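Local coordinates for putative cell invasion protein with MAC/Perforin domain (Bacteroides thetaiotaomicron VPI-5482, PDB 3KK7) that belongs to the membrane-attack complex/perforin family and is probably a secreted or surface protein acting at membranes, though its precise role is unknown, at residues P78-Y89 with K182-F192. Sequence-based numbering, arbitrary orientation.
Sequences PVVNMKKLLERY and KIAADYLDELF. With EDO (1,2-ethanediol), chain E.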
loop_
_atom_site.group_PDB
_atom_site.type_symbol
_atom_site.label_atom_id
_atom_site.label_comp_id
_atom_site.label_asym_id
_atom_site.label_seq_id
_atom_site.Cartn_x
_atom_site.Cartn_y
_atom_site.Cartn_z
ATOM N N PRO A 78 0.534 -1.556 -13.595
ATOM C CA PRO A 78 0.649 -2.980 -13.294
ATOM C C PRO A 78 1.673 -3.244 -12.212
ATOM O O PRO A 78 2.751 -2.660 -12.244
ATOM C CB PRO A 78 1.115 -3.620 -14.617
ATOM C CG PRO A 78 1.187 -2.548 -15.636
ATOM C CD PRO A 78 0.727 -1.237 -15.022
ATOM N N VAL A 79 1.320 -4.113 -11.266
ATOM C CA VAL A 79 2.267 -4.641 -10.293
ATOM C C VAL A 79 2.672 -6.063 -10.720
ATOM O O VAL A 79 3.869 -6.388 -10.816
ATOM C CB VAL A 79 1.672 -4.631 -8.898
ATOM C CG1 VAL A 79 2.557 -5.363 -7.952
ATOM C CG2 VAL A 79 1.448 -3.193 -8.473
ATOM N N VAL A 80 1.678 -6.890 -11.017
ATOM C CA VAL A 80 1.958 -8.207 -11.566
ATOM C C VAL A 80 2.056 -8.102 -13.073
ATOM O O VAL A 80 1.207 -7.471 -13.705
ATOM C CB VAL A 80 0.883 -9.246 -11.192
ATOM C CG1 VAL A 80 1.317 -10.613 -11.676
ATOM C CG2 VAL A 80 0.659 -9.280 -9.676
ATOM N N ASN A 81 3.118 -8.680 -13.643
ATOM C CA ASN A 81 3.187 -8.878 -15.098
ATOM C C ASN A 81 2.297 -10.073 -15.490
ATOM O O ASN A 81 2.783 -11.202 -15.601
ATOM C CB ASN A 81 4.628 -9.093 -15.562
ATOM C CG ASN A 81 4.751 -9.207 -17.088
ATOM O OD1 ASN A 81 3.772 -9.414 -17.774
ATOM N ND2 ASN A 81 5.958 -9.067 -17.605
HETATM N N MSE A 82 1.001 -9.793 -15.697
HETATM C CA MSE A 82 -0.024 -10.790 -16.012
HETATM C C MSE A 82 0.212 -11.562 -17.296
HETATM O O MSE A 82 -0.030 -12.753 -17.347
HETATM C CB MSE A 82 -1.397 -10.124 -16.104
HETATM C CG MSE A 82 -1.911 -9.615 -14.783
HETATM SE SE MSE A 82 -2.202 -11.016 -13.421
HETATM C CE MSE A 82 -3.541 -11.997 -14.417
ATOM N N LYS A 83 0.649 -10.885 -18.340
ATOM C CA LYS A 83 0.907 -11.560 -19.587
ATOM C C LYS A 83 1.995 -12.616 -19.352
ATOM O O LYS A 83 1.855 -13.760 -19.774
ATOM C CB LYS A 83 1.302 -10.575 -20.688
ATOM C CG LYS A 83 1.892 -11.227 -21.971
ATOM C CD LYS A 83 2.231 -10.182 -23.045
ATOM C CE LYS A 83 2.491 -10.811 -24.425
ATOM N NZ LYS A 83 3.830 -11.459 -24.547
ATOM N N LYS A 84 3.068 -12.240 -18.677
ATOM C CA LYS A 84 4.142 -13.196 -18.421
ATOM C C LYS A 84 3.683 -14.343 -17.516
ATOM O O LYS A 84 4.002 -15.499 -17.761
ATOM C CB LYS A 84 5.351 -12.512 -17.804
ATOM C CG LYS A 84 6.617 -13.390 -17.772
ATOM C CD LYS A 84 7.702 -12.742 -16.912
ATOM C CE LYS A 84 8.998 -13.531 -16.975
ATOM N NZ LYS A 84 10.181 -12.600 -17.115
ATOM N N LEU A 85 2.930 -14.021 -16.481
ATOM C CA LEU A 85 2.450 -15.032 -15.543
ATOM C C LEU A 85 1.572 -16.046 -16.245
ATOM O O LEU A 85 1.727 -17.238 -16.042
ATOM C CB LEU A 85 1.682 -14.391 -14.377
ATOM C CG LEU A 85 1.034 -15.310 -13.328
ATOM C CD1 LEU A 85 2.048 -16.053 -12.490
ATOM C CD2 LEU A 85 0.111 -14.459 -12.443
ATOM N N LEU A 86 0.670 -15.579 -17.093
ATOM C CA LEU A 86 -0.325 -16.482 -17.676
ATOM C C LEU A 86 0.265 -17.324 -18.779
ATOM O O LEU A 86 -0.205 -18.410 -19.057
ATOM C CB LEU A 86 -1.563 -15.718 -18.143
ATOM C CG LEU A 86 -2.341 -15.021 -17.023
ATOM C CD1 LEU A 86 -3.483 -14.195 -17.639
ATOM C CD2 LEU A 86 -2.841 -15.979 -15.886
ATOM N N GLU A 87 1.334 -16.836 -19.377
ATOM C CA GLU A 87 2.092 -17.622 -20.327
ATOM C C GLU A 87 2.734 -18.888 -19.733
ATOM O O GLU A 87 2.950 -19.869 -20.447
ATOM C CB GLU A 87 3.136 -16.738 -21.010
ATOM C CG GLU A 87 2.513 -15.974 -22.217
ATOM C CD GLU A 87 3.350 -14.798 -22.688
ATOM O OE1 GLU A 87 4.492 -14.612 -22.185
ATOM O OE2 GLU A 87 2.844 -14.072 -23.575
ATOM N N ARG A 88 3.001 -18.867 -18.434
ATOM C CA ARG A 88 3.557 -20.015 -17.720
ATOM C C ARG A 88 2.465 -20.796 -16.936
ATOM O O ARG A 88 2.415 -22.025 -16.995
ATOM C CB ARG A 88 4.635 -19.503 -16.775
ATOM C CG ARG A 88 5.334 -20.540 -15.956
ATOM C CD ARG A 88 6.212 -21.422 -16.767
ATOM N NE ARG A 88 6.842 -22.318 -15.814
ATOM C CZ ARG A 88 8.093 -22.231 -15.390
ATOM N NH1 ARG A 88 8.923 -21.330 -15.893
ATOM N NH2 ARG A 88 8.522 -23.080 -14.473
ATOM N N TYR A 89 1.604 -20.066 -16.220
ATOM C CA TYR A 89 0.557 -20.657 -15.382
ATOM C C TYR A 89 -0.821 -20.059 -15.695
ATOM O O TYR A 89 -1.296 -19.183 -14.982
ATOM C CB TYR A 89 0.881 -20.401 -13.904
ATOM C CG TYR A 89 2.254 -20.791 -13.450
ATOM C CD1 TYR A 89 2.688 -22.092 -13.520
ATOM C CD2 TYR A 89 3.097 -19.852 -12.913
ATOM C CE1 TYR A 89 3.945 -22.446 -13.106
ATOM C CE2 TYR A 89 4.353 -20.184 -12.468
ATOM C CZ TYR A 89 4.778 -21.476 -12.560
ATOM O OH TYR A 89 6.039 -21.774 -12.109
ATOM N N LYS A 182 5.544 -16.843 -5.453
ATOM C CA LYS A 182 6.056 -17.105 -6.791
ATOM C C LYS A 182 5.988 -15.844 -7.619
ATOM O O LYS A 182 6.951 -15.540 -8.351
ATOM C CB LYS A 182 5.234 -18.170 -7.512
ATOM C CG LYS A 182 5.740 -19.556 -7.363
ATOM C CD LYS A 182 5.643 -20.319 -8.655
ATOM C CE LYS A 182 6.366 -21.598 -8.509
ATOM N NZ LYS A 182 7.846 -21.448 -8.253
ATOM N N ILE A 183 4.855 -15.119 -7.511
ATOM C CA ILE A 183 4.655 -13.884 -8.285
ATOM C C ILE A 183 5.696 -12.842 -7.878
ATOM O O ILE A 183 6.320 -12.214 -8.740
ATOM C CB ILE A 183 3.252 -13.347 -8.124
ATOM C CG1 ILE A 183 2.258 -14.272 -8.798
ATOM C CG2 ILE A 183 3.098 -11.949 -8.733
ATOM C CD1 ILE A 183 0.778 -13.842 -8.623
ATOM N N ALA A 184 5.902 -12.709 -6.570
ATOM C CA ALA A 184 6.872 -11.751 -6.001
ATOM C C ALA A 184 8.285 -11.996 -6.538
ATOM O O ALA A 184 8.954 -11.061 -7.027
ATOM C CB ALA A 184 6.856 -11.788 -4.465
ATOM N N ALA A 185 8.699 -13.259 -6.474
ATOM C CA ALA A 185 10.009 -13.741 -6.944
ATOM C C ALA A 185 10.329 -13.488 -8.419
ATOM O O ALA A 185 11.474 -13.123 -8.752
ATOM C CB ALA A 185 10.114 -15.283 -6.658
ATOM N N ASP A 186 9.337 -13.688 -9.289
ATOM C CA ASP A 186 9.588 -13.773 -10.734
ATOM C C ASP A 186 8.615 -13.064 -11.693
ATOM O O ASP A 186 8.945 -12.905 -12.834
ATOM C CB ASP A 186 9.653 -15.262 -11.121
ATOM C CG ASP A 186 11.016 -15.897 -10.837
ATOM O OD1 ASP A 186 11.984 -15.513 -11.521
ATOM O OD2 ASP A 186 11.132 -16.789 -9.962
ATOM N N TYR A 187 7.442 -12.614 -11.247
ATOM C CA TYR A 187 6.432 -12.100 -12.170
ATOM C C TYR A 187 5.988 -10.637 -11.955
ATOM O O TYR A 187 4.928 -10.212 -12.447
ATOM C CB TYR A 187 5.242 -13.064 -12.175
ATOM C CG TYR A 187 5.659 -14.417 -12.698
ATOM C CD1 TYR A 187 5.715 -14.662 -14.073
ATOM C CD2 TYR A 187 6.077 -15.428 -11.833
ATOM C CE1 TYR A 187 6.149 -15.863 -14.580
ATOM C CE2 TYR A 187 6.513 -16.651 -12.344
ATOM C CZ TYR A 187 6.535 -16.854 -13.727
ATOM O OH TYR A 187 6.922 -18.066 -14.250
ATOM N N LEU A 188 6.823 -9.852 -11.274
ATOM C CA LEU A 188 6.531 -8.447 -11.084
ATOM C C LEU A 188 6.839 -7.623 -12.337
ATOM O O LEU A 188 7.753 -7.919 -13.100
ATOM C CB LEU A 188 7.285 -7.887 -9.879
ATOM C CG LEU A 188 6.922 -8.496 -8.520
ATOM C CD1 LEU A 188 7.911 -7.959 -7.446
ATOM C CD2 LEU A 188 5.435 -8.209 -8.163
ATOM N N ASP A 189 6.026 -6.592 -12.551
ATOM C CA ASP A 189 6.220 -5.684 -13.655
ATOM C C ASP A 189 7.560 -4.990 -13.432
ATOM O O ASP A 189 7.881 -4.607 -12.292
ATOM C CB ASP A 189 5.058 -4.691 -13.695
ATOM C CG ASP A 189 5.311 -3.532 -14.619
ATOM O OD1 ASP A 189 4.924 -3.619 -15.787
ATOM O OD2 ASP A 189 5.931 -2.550 -14.166
ATOM N N GLU A 190 8.353 -4.829 -14.485
ATOM C CA GLU A 190 9.676 -4.236 -14.303
ATOM C C GLU A 190 9.621 -2.755 -13.816
ATOM O O GLU A 190 10.512 -2.305 -13.104
ATOM C CB GLU A 190 10.535 -4.384 -15.560
ATOM C CG GLU A 190 9.940 -3.689 -16.741
ATOM C CD GLU A 190 10.739 -3.873 -18.013
ATOM O OE1 GLU A 190 11.985 -3.675 -17.991
ATOM O OE2 GLU A 190 10.099 -4.182 -19.046
ATOM N N LEU A 191 8.585 -2.001 -14.173
ATOM C CA LEU A 191 8.528 -0.614 -13.705
ATOM C C LEU A 191 8.125 -0.572 -12.227
ATOM O O LEU A 191 8.515 0.324 -11.490
ATOM C CB LEU A 191 7.604 0.240 -14.584
ATOM C CG LEU A 191 7.994 0.329 -16.081
ATOM C CD1 LEU A 191 7.051 1.321 -16.804
ATOM C CD2 LEU A 191 9.488 0.707 -16.295
ATOM N N PHE A 192 7.359 -1.552 -11.774
ATOM C CA PHE A 192 7.129 -1.688 -10.339
ATOM C C PHE A 192 8.424 -2.077 -9.584
ATOM O O PHE A 192 8.683 -1.554 -8.499
ATOM C CB PHE A 192 6.016 -2.691 -10.070
ATOM C CG PHE A 192 5.816 -2.989 -8.630
ATOM C CD1 PHE A 192 5.174 -2.087 -7.817
ATOM C CD2 PHE A 192 6.276 -4.181 -8.082
ATOM C CE1 PHE A 192 4.996 -2.371 -6.441
ATOM C CE2 PHE A 192 6.089 -4.475 -6.752
ATOM C CZ PHE A 192 5.456 -3.573 -5.925
HETATM C C1 EDO E . 9.111 -19.606 -12.022
HETATM O O1 EDO E . 7.786 -19.661 -12.563
HETATM C C2 EDO E . 9.150 -20.360 -10.699
HETATM O O2 EDO E . 9.242 -21.777 -10.914
HETATM O O HOH W 1 4.263 -0.710 -13.333
#
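Tyr187 lies along one side of helix 82-88 of this MACPF domain, in the connection between helices 177-186 and 190-198. Leu85 meets one face of its ring, CD1 sitting 4.1 Å from the centroid and offset toward the rim. With CG anti to the carbonyl carbon (chi1 -63°), the ring passes Lys84, whose aliphatic CG and CD cross it at about a right angle; the ammonium goes on to Asn486. Further out, Arg88 CG touches Tyr187 OH, and the guanidinium plane stands at 87° to the ring. Tyr89 OH hydrogen-bonds to O1 of a 1,2-ethanediol, probably from the crystallisation liquor, at 2.8 Å; the approach of Tyr187 OH to O1, 2.5 Å, is doubtfully short. A serine in place of Tyr187 would probably leave Leu85 CD1 without its aromatic face and open a gap beside Lys84 and Arg88.

Behind the ring, Ile183 CG2 fits against both methyls of Val80, while its CD1 reaches Leu85 CD2. The linkers meet as a single beta bridge: Asn81 N donates to Tyr187 O at 2.7 Å, and Asp189 N to Val79 O at 2.8 Å. Each residue just past the bridge is also an N-cap. Asn81 OD1 accepts from Lys84 N, and Asp189 OD2 from Phe192 N, so the bridged backbones lead directly into helices 82-88 and 190-198. A water donates to both Pro78 O and Asp189 OD2. Beyond it, Val79 packs on Phe192, whose ring meets Tyr208 edge-to-face; Val79 CG1 stands 3.8 Å from the Phe192 centroid, only 8° off the normal.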